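Long-range contact in oxidoreductase, iron/ascorbate family (Shewanella oneidensis, PDB 3ON7), which probably acts as an iron(II)- and 2-oxoglutarate-dependent oxygenase, forming ethylene from 2-oxoglutarate and oxidising L-arginine: residues A113-E125 with P139-L151. Residues are numbered along the deposited sequence; the frame is centred on the assembly and turned at random.
Sequences ANTLASELLEWIE and PLPEMIANSHKTL
Pro-139 lays its CA and CB against the carboxylate of Glu-125, and the next residue turns that approach into a bond: Leu-140 N donates to Glu-125 OE1 at 3.0 Å. The bond is fairly straight, with the donor on the syn side but 33° out of the carboxylate plane. Glu-125 reaches it by an extended chain whose CG lies anti to the backbone N (chi1 -166°). The bond ties the start of the 139-151 segment, just where the weakly bonded helix 140-144 forms, to the long helix 103-126. The Leu-140 side chain crosses that of Leu-121 at about a right angle, CB against CB at 4.0 Å, while its CD1 touches Ile-124 CG2 at 3.7 Å. Pro-141 is a knob in the hole formed by Ser-118, Leu-121, Glu-122 and Glu-125; its CG meets Glu-122 CG at 3.7 Å, and a water bridges its carbonyl to Ser-118 OG. Ile-144 CD1 meets Leu-121 CD1 tip to tip at 3.8 Å. A second water donates to Ile-144 O and Asn-114 OD1 and accepts from Thr-150 OG1, which is also hydrogen-bonded to His-253 N; Asn-114 ND2 donates to Tyr-110 O. The two helix axes, nearly antiparallel at 150°, approach to 8.7 Å. Leu-252 of strand 245-252 touches Asn-114, Ile-144 and Thr-150, strand 180-184 meets Ala-117 and Leu-121, and helix 14-25 packs on Ile-124, so the pair lies against the large mixed sheet of the double-stranded beta-helix (cupin) core expected for this family.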
ATOM      1  N   ALA B 113     -26.541  10.008  10.071  1.00 21.77           N
ATOM      2  CA  ALA B 113     -25.539  10.079  11.106  1.00 20.47           C
ATOM      3  C   ALA B 113     -24.500  11.141  10.783  1.00 20.51           C
ATOM      4  O   ALA B 113     -23.974  11.792  11.692  1.00 21.14           O
ATOM      5  CB  ALA B 113     -24.885   8.714  11.316  1.00 21.72           C
ATOM      6  N   ASN B 114     -24.200  11.314   9.498  1.00 19.46           N
ATOM      7  CA  ASN B 114     -23.360  12.419   9.068  1.00 20.90           C
ATOM      8  C   ASN B 114     -24.026  13.760   9.367  1.00 20.16           C
ATOM      9  O   ASN B 114     -23.357  14.686   9.794  1.00 17.08           O
ATOM     10  CB  ASN B 114     -23.025  12.307   7.571  1.00 22.38           C
ATOM     11  CG  ASN B 114     -21.726  11.566   7.327  1.00 27.88           C
ATOM     12  OD1 ASN B 114     -20.645  12.156   7.375  1.00 25.20           O
ATOM     13  ND2 ASN B 114     -21.825  10.257   7.064  1.00 31.77           N
ATOM     14  N   THR B 115     -25.345  13.837   9.175  1.00 21.58           N
ATOM     15  CA  THR B 115     -26.108  15.051   9.503  1.00 23.23           C
ATOM     16  C   THR B 115     -26.021  15.349  11.007  1.00 24.42           C
ATOM     17  O   THR B 115     -25.690  16.476  11.384  1.00 23.61           O
ATOM     18  CB  THR B 115     -27.582  14.977   9.030  1.00 24.40           C
ATOM     19  OG1 THR B 115     -27.612  14.902   7.598  1.00 19.83           O
ATOM     20  CG2 THR B 115     -28.415  16.216   9.510  1.00 21.38           C
ATOM     21  N   LEU B 116     -26.235  14.350  11.864  1.00 23.68           N
ATOM     22  CA  LEU B 116     -26.088  14.594  13.311  1.00 23.43           C
ATOM     23  C   LEU B 116     -24.651  14.990  13.645  1.00 22.41           C
ATOM     24  O   LEU B 116     -24.438  15.937  14.395  1.00 22.32           O
ATOM     25  CB  LEU B 116     -26.499  13.375  14.152  1.00 23.94           C
ATOM     26  CG  LEU B 116     -26.474  13.461  15.695  1.00 23.75           C
ATOM     27  CD1 LEU B 116     -27.356  14.589  16.216  1.00 18.66           C
ATOM     28  CD2 LEU B 116     -26.898  12.121  16.339  1.00 22.98           C
ATOM     29  N   ALA B 117     -23.666  14.295  13.077  1.00 19.95           N
ATOM     30  CA  ALA B 117     -22.262  14.573  13.423  1.00 20.07           C
ATOM     31  C   ALA B 117     -21.866  15.989  13.006  1.00 20.03           C
ATOM     32  O   ALA B 117     -21.068  16.655  13.656  1.00 17.30           O
ATOM     33  CB  ALA B 117     -21.313  13.532  12.799  1.00 18.41           C
ATOM     34  N   SER B 118     -22.471  16.441  11.917  1.00 23.93           N
ATOM     35  CA  SER B 118     -22.256  17.775  11.397  1.00 24.49           C
ATOM     36  C   SER B 118     -22.857  18.825  12.322  1.00 26.18           C
ATOM     37  O   SER B 118     -22.226  19.848  12.596  1.00 27.26           O
ATOM     38  CB  SER B 118     -22.841  17.862   9.996  1.00 25.59           C
ATOM     39  OG  SER B 118     -22.243  18.910   9.271  1.00 37.44           O
ATOM     40  N   GLU B 119     -24.061  18.572  12.836  1.00 26.19           N
ATOM     41  CA  GLU B 119     -24.644  19.470  13.835  1.00 25.26           C
ATOM     42  C   GLU B 119     -23.777  19.481  15.086  1.00 24.42           C
ATOM     43  O   GLU B 119     -23.531  20.532  15.657  1.00 25.85           O
ATOM     44  CB  GLU B 119     -26.071  19.069  14.210  1.00 26.33           C
ATOM     45  CG  GLU B 119     -26.723  19.989  15.274  1.00 27.82           C
ATOM     46  CD  GLU B 119     -28.069  19.471  15.802  1.00 29.03           C
ATOM     47  OE1 GLU B 119     -28.402  18.293  15.605  1.00 30.07           O
ATOM     48  OE2 GLU B 119     -28.802  20.252  16.427  1.00 33.71           O
ATOM     49  N   LEU B 120     -23.312  18.311  15.507  1.00 23.30           N
ATOM     50  CA  LEU B 120     -22.486  18.200  16.710  1.00 22.05           C
ATOM     51  C   LEU B 120     -21.147  18.941  16.552  1.00 22.86           C
ATOM     52  O   LEU B 120     -20.651  19.568  17.500  1.00 20.98           O
ATOM     53  CB  LEU B 120     -22.228  16.729  17.054  1.00 21.59           C
ATOM     54  CG  LEU B 120     -23.451  15.866  17.418  1.00 23.74           C
ATOM     55  CD1 LEU B 120     -22.983  14.449  17.773  1.00 21.59           C
ATOM     56  CD2 LEU B 120     -24.287  16.493  18.565  1.00 20.36           C
ATOM     57  N   LEU B 121     -20.550  18.859  15.366  1.00 22.31           N
ATOM     58  CA  LEU B 121     -19.334  19.634  15.113  1.00 23.10           C
ATOM     59  C   LEU B 121     -19.621  21.146  15.149  1.00 24.18           C
ATOM     60  O   LEU B 121     -18.792  21.903  15.626  1.00 23.20           O
ATOM     61  CB  LEU B 121     -18.691  19.245  13.793  1.00 20.37           C
ATOM     62  CG  LEU B 121     -18.064  17.859  13.781  1.00 23.18           C
ATOM     63  CD1 LEU B 121     -18.011  17.338  12.355  1.00 17.20           C
ATOM     64  CD2 LEU B 121     -16.651  17.855  14.430  1.00 19.43           C
ATOM     65  N   GLU B 122     -20.779  21.581  14.643  1.00 24.71           N
ATOM     66  CA  GLU B 122     -21.186  22.979  14.786  1.00 27.06           C
ATOM     67  C   GLU B 122     -21.220  23.350  16.266  1.00 27.25           C
ATOM     68  O   GLU B 122     -20.729  24.419  16.659  1.00 28.47           O
ATOM     69  CB  GLU B 122     -22.576  23.245  14.192  1.00 29.06           C
ATOM     70  CG  GLU B 122     -22.628  23.389  12.693  1.00 36.66           C
ATOM     71  CD  GLU B 122     -24.059  23.515  12.156  1.00 44.82           C
ATOM     72  OE1 GLU B 122     -25.016  23.597  12.960  1.00 50.34           O
ATOM     73  OE2 GLU B 122     -24.217  23.529  10.919  1.00 47.99           O
ATOM     74  N   TRP B 123     -21.815  22.472  17.078  1.00 24.93           N
ATOM     75  CA  TRP B 123     -21.871  22.679  18.527  1.00 26.31           C
ATOM     76  C   TRP B 123     -20.479  22.832  19.113  1.00 25.31           C
ATOM     77  O   TRP B 123     -20.231  23.725  19.917  1.00 27.30           O
ATOM     78  CB  TRP B 123     -22.581  21.525  19.232  1.00 25.54           C
ATOM     79  CG  TRP B 123     -24.069  21.475  19.060  1.00 24.01           C
ATOM     80  CD1 TRP B 123     -24.855  22.289  18.292  1.00 28.15           C
ATOM     81  CD2 TRP B 123     -24.934  20.512  19.637  1.00 21.80           C
ATOM     82  NE1 TRP B 123     -26.173  21.902  18.385  1.00 27.56           N
ATOM     83  CE2 TRP B 123     -26.245  20.803  19.194  1.00 25.14           C
ATOM     84  CE3 TRP B 123     -24.731  19.433  20.505  1.00 21.88           C
ATOM     85  CZ2 TRP B 123     -27.352  20.052  19.595  1.00 29.28           C
ATOM     86  CZ3 TRP B 123     -25.831  18.677  20.898  1.00 27.94           C
ATOM     87  CH2 TRP B 123     -27.127  18.995  20.448  1.00 26.86           C
ATOM     88  N   ILE B 124     -19.568  21.965  18.695  1.00 24.89           N
ATOM     89  CA  ILE B 124     -18.196  21.992  19.198  1.00 23.49           C
ATOM     90  C   ILE B 124     -17.526  23.317  18.859  1.00 25.20           C
ATOM     91  O   ILE B 124     -16.846  23.911  19.702  1.00 24.42           O
ATOM     92  CB  ILE B 124     -17.381  20.801  18.666  1.00 22.82           C
ATOM     93  CG1 ILE B 124     -17.875  19.490  19.310  1.00 19.78           C
ATOM     94  CG2 ILE B 124     -15.898  20.999  18.936  1.00 23.02           C
ATOM     95  CD1 ILE B 124     -17.423  18.236  18.557  1.00 20.16           C
ATOM     96  N   GLU B 125     -17.742  23.800  17.639  1.00 27.29           N
ATOM     97  CA  GLU B 125     -17.154  25.069  17.214  1.00 28.09           C
ATOM     98  C   GLU B 125     -17.774  26.224  17.989  1.00 29.48           C
ATOM     99  O   GLU B 125     -17.052  27.041  18.557  1.00 31.48           O
ATOM    100  CB  GLU B 125     -17.317  25.273  15.711  1.00 28.53           C
ATOM    101  CG  GLU B 125     -16.435  26.415  15.156  1.00 33.91           C
ATOM    102  CD  GLU B 125     -16.297  26.405  13.639  1.00 35.49           C
ATOM    103  OE1 GLU B 125     -16.605  25.374  13.010  1.00 36.09           O
ATOM    104  OE2 GLU B 125     -15.866  27.440  13.079  1.00 42.83           O
ATOM    105  N   PRO B 139     -14.232  25.706   8.781  1.00 26.48           N
ATOM    106  CA  PRO B 139     -15.225  25.273   9.770  1.00 26.11           C
ATOM    107  C   PRO B 139     -15.272  23.750   9.934  1.00 24.23           C
ATOM    108  O   PRO B 139     -15.220  23.024   8.944  1.00 23.58           O
ATOM    109  CB  PRO B 139     -16.541  25.812   9.204  1.00 25.10           C
ATOM    110  CG  PRO B 139     -16.138  27.014   8.419  1.00 29.10           C
ATOM    111  CD  PRO B 139     -14.794  26.681   7.828  1.00 28.22           C
ATOM    112  N   LEU B 140     -15.384  23.285  11.174  1.00 24.56           N
ATOM    113  CA  LEU B 140     -15.305  21.847  11.479  1.00 24.06           C
ATOM    114  C   LEU B 140     -16.247  21.010  10.606  1.00 23.78           C
ATOM    115  O   LEU B 140     -15.867  19.954  10.123  1.00 24.26           O
ATOM    116  CB  LEU B 140     -15.584  21.572  12.974  1.00 23.70           C
ATOM    117  CG  LEU B 140     -14.636  22.174  14.028  1.00 25.34           C
ATOM    118  CD1 LEU B 140     -15.007  21.698  15.415  1.00 20.34           C
ATOM    119  CD2 LEU B 140     -13.186  21.821  13.731  1.00 22.49           C
ATOM    120  N   PRO B 141     -17.482  21.482  10.392  1.00 25.08           N
ATOM    121  CA  PRO B 141     -18.401  20.699   9.583  1.00 23.81           C
ATOM    122  C   PRO B 141     -17.958  20.508   8.139  1.00 24.61           C
ATOM    123  O   PRO B 141     -18.294  19.495   7.537  1.00 23.21           O
ATOM    124  CB  PRO B 141     -19.680  21.522   9.622  1.00 24.50           C
ATOM    125  CG  PRO B 141     -19.601  22.269  10.880  1.00 25.17           C
ATOM    126  CD  PRO B 141     -18.162  22.626  11.026  1.00 26.11           C
ATOM    127  N   GLU B 142     -17.229  21.486   7.601  1.00 25.74           N
ATOM    128  CA  GLU B 142     -16.756  21.453   6.227  1.00 27.23           C
ATOM    129  C   GLU B 142     -15.670  20.417   6.037  1.00 25.97           C
ATOM    130  O   GLU B 142     -15.478  19.955   4.916  1.00 26.59           O
ATOM    131  CB  GLU B 142     -16.221  22.820   5.779  1.00 29.30           C
ATOM    132  CG  GLU B 142     -17.267  23.750   5.232  1.00 36.45           C
ATOM    133  CD  GLU B 142     -16.675  25.081   4.784  1.00 46.54           C
ATOM    134  OE1 GLU B 142     -15.605  25.082   4.108  1.00 36.89           O
ATOM    135  OE2 GLU B 142     -17.293  26.120   5.125  1.00 45.51           O
HETATM  136  N   MSE B 143     -14.977  20.058   7.128  1.00 24.53           N
HETATM  137  CA  MSE B 143     -13.911  19.046   7.096  1.00 23.36           C
HETATM  138  C   MSE B 143     -14.425  17.669   6.709  1.00 21.28           C
HETATM  139  O   MSE B 143     -13.676  16.891   6.144  1.00 21.41           O
HETATM  140  CB  MSE B 143     -13.193  18.939   8.464  1.00 22.86           C
HETATM  141  CG  MSE B 143     -12.422  20.180   8.865  1.00 20.63           C
HETATM  142 SE   MSE B 143     -11.476  20.034  10.541  0.75 12.79          SE
HETATM  143  CE  MSE B 143     -10.488  21.714  10.457  1.00 17.25           C
ATOM    144  N   ILE B 144     -15.686  17.364   7.028  1.00 21.76           N
ATOM    145  CA  ILE B 144     -16.253  16.026   6.787  1.00 20.65           C
ATOM    146  C   ILE B 144     -17.337  15.981   5.697  1.00 22.05           C
ATOM    147  O   ILE B 144     -17.824  14.898   5.329  1.00 21.20           O
ATOM    148  CB  ILE B 144     -16.850  15.410   8.080  1.00 20.98           C
ATOM    149  CG1 ILE B 144     -18.076  16.181   8.579  1.00 21.47           C
ATOM    150  CG2 ILE B 144     -15.800  15.319   9.189  1.00 19.38           C
ATOM    151  CD1 ILE B 144     -19.056  15.277   9.379  1.00 22.88           C
ATOM    152  N   ALA B 145     -17.760  17.137   5.204  1.00 23.06           N
ATOM    153  CA  ALA B 145     -18.792  17.144   4.159  1.00 23.61           C
ATOM    154  C   ALA B 145     -18.274  16.365   2.946  1.00 22.27           C
ATOM    155  O   ALA B 145     -17.283  16.748   2.369  1.00 19.11           O
ATOM    156  CB  ALA B 145     -19.131  18.568   3.759  1.00 23.45           C
ATOM    157  N   ASN B 146     -18.953  15.278   2.587  1.00 22.68           N
ATOM    158  CA  ASN B 146     -18.603  14.439   1.428  1.00 22.85           C
ATOM    159  C   ASN B 146     -17.185  13.927   1.488  1.00 22.91           C
ATOM    160  O   ASN B 146     -16.492  13.889   0.488  1.00 22.94           O
ATOM    161  CB  ASN B 146     -18.867  15.181   0.111  1.00 24.67           C
ATOM    162  CG  ASN B 146     -20.357  15.422  -0.126  1.00 31.23           C
ATOM    163  OD1 ASN B 146     -21.167  14.503  -0.009  1.00 34.23           O
ATOM    164  ND2 ASN B 146     -20.720  16.652  -0.445  1.00 33.08           N
ATOM    165  N   SER B 147     -16.764  13.546   2.689  1.00 23.04           N
ATOM    166  CA  SER B 147     -15.454  13.009   2.913  1.00 22.42           C
ATOM    167  C   SER B 147     -15.382  11.590   2.402  1.00 21.28           C
ATOM    168  O   SER B 147     -16.193  10.733   2.771  1.00 20.36           O
ATOM    169  CB  SER B 147     -15.102  12.992   4.398  1.00 22.02           C
ATOM    170  OG  SER B 147     -13.994  12.141   4.592  1.00 22.26           O
ATOM    171  N   HIS B 148     -14.359  11.359   1.588  1.00 19.00           N
ATOM    172  CA  HIS B 148     -14.087  10.078   0.949  1.00 18.18           C
ATOM    173  C   HIS B 148     -13.679   9.009   1.963  1.00 18.38           C
ATOM    174  O   HIS B 148     -14.010   7.816   1.812  1.00 16.17           O
ATOM    175  CB  HIS B 148     -12.959  10.305  -0.055  1.00 18.79           C
ATOM    176  CG  HIS B 148     -12.583   9.098  -0.840  1.00 21.63           C
ATOM    177  ND1 HIS B 148     -11.320   8.556  -0.784  1.00 23.94           N
ATOM    178  CD2 HIS B 148     -13.284   8.341  -1.720  1.00 21.93           C
ATOM    179  CE1 HIS B 148     -11.259   7.505  -1.584  1.00 25.15           C
ATOM    180  NE2 HIS B 148     -12.434   7.352  -2.165  1.00 20.95           N
ATOM    181  N   LYS B 149     -12.964   9.437   3.003  1.00 18.52           N
ATOM    182  CA  LYS B 149     -12.423   8.505   3.979  1.00 18.70           C
ATOM    183  C   LYS B 149     -13.398   8.120   5.086  1.00 17.15           C
ATOM    184  O   LYS B 149     -13.155   7.157   5.820  1.00 19.08           O
ATOM    185  CB  LYS B 149     -11.131   9.058   4.587  1.00 20.12           C
ATOM    186  CG  LYS B 149      -9.912   8.952   3.668  1.00 27.49           C
ATOM    187  CD  LYS B 149      -9.010   7.767   4.034  1.00 33.75           C
ATOM    188  CE  LYS B 149      -8.251   8.015   5.347  1.00 35.35           C
ATOM    189  NZ  LYS B 149      -7.303   6.898   5.666  1.00 34.80           N
ATOM    190  N   THR B 150     -14.488   8.844   5.248  1.00 17.27           N
ATOM    191  CA  THR B 150     -15.382   8.538   6.366  1.00 17.04           C
ATOM    192  C   THR B 150     -15.870   7.106   6.186  1.00 16.69           C
ATOM    193  O   THR B 150     -16.275   6.731   5.081  1.00 14.89           O
ATOM    194  CB  THR B 150     -16.546   9.541   6.498  1.00 18.04           C
ATOM    195  OG1 THR B 150     -16.044  10.725   7.115  1.00 19.84           O
ATOM    196  CG2 THR B 150     -17.717   8.969   7.368  1.00 12.04           C
ATOM    197  N   LEU B 151     -15.776   6.334   7.267  1.00 15.65           N
ATOM    198  CA  LEU B 151     -16.010   4.887   7.257  1.00 17.37           C
ATOM    199  C   LEU B 151     -17.097   4.467   8.237  1.00 16.08           C
ATOM    200  O   LEU B 151     -17.040   4.819   9.399  1.00 17.25           O
ATOM    201  CB  LEU B 151     -14.703   4.159   7.627  1.00 17.23           C
ATOM    202  CG  LEU B 151     -14.757   2.712   8.101  1.00 15.11           C
ATOM    203  CD1 LEU B 151     -15.211   1.837   6.962  1.00 15.87           C
ATOM    204  CD2 LEU B 151     -13.373   2.275   8.621  1.00 13.05           C
TER
HETATM  205  O   HOH W   1     -18.201  12.405   6.466  1.00 22.96           O
HETATM  206  O   HOH W   2     -20.821  18.382   7.072  1.00 18.94           O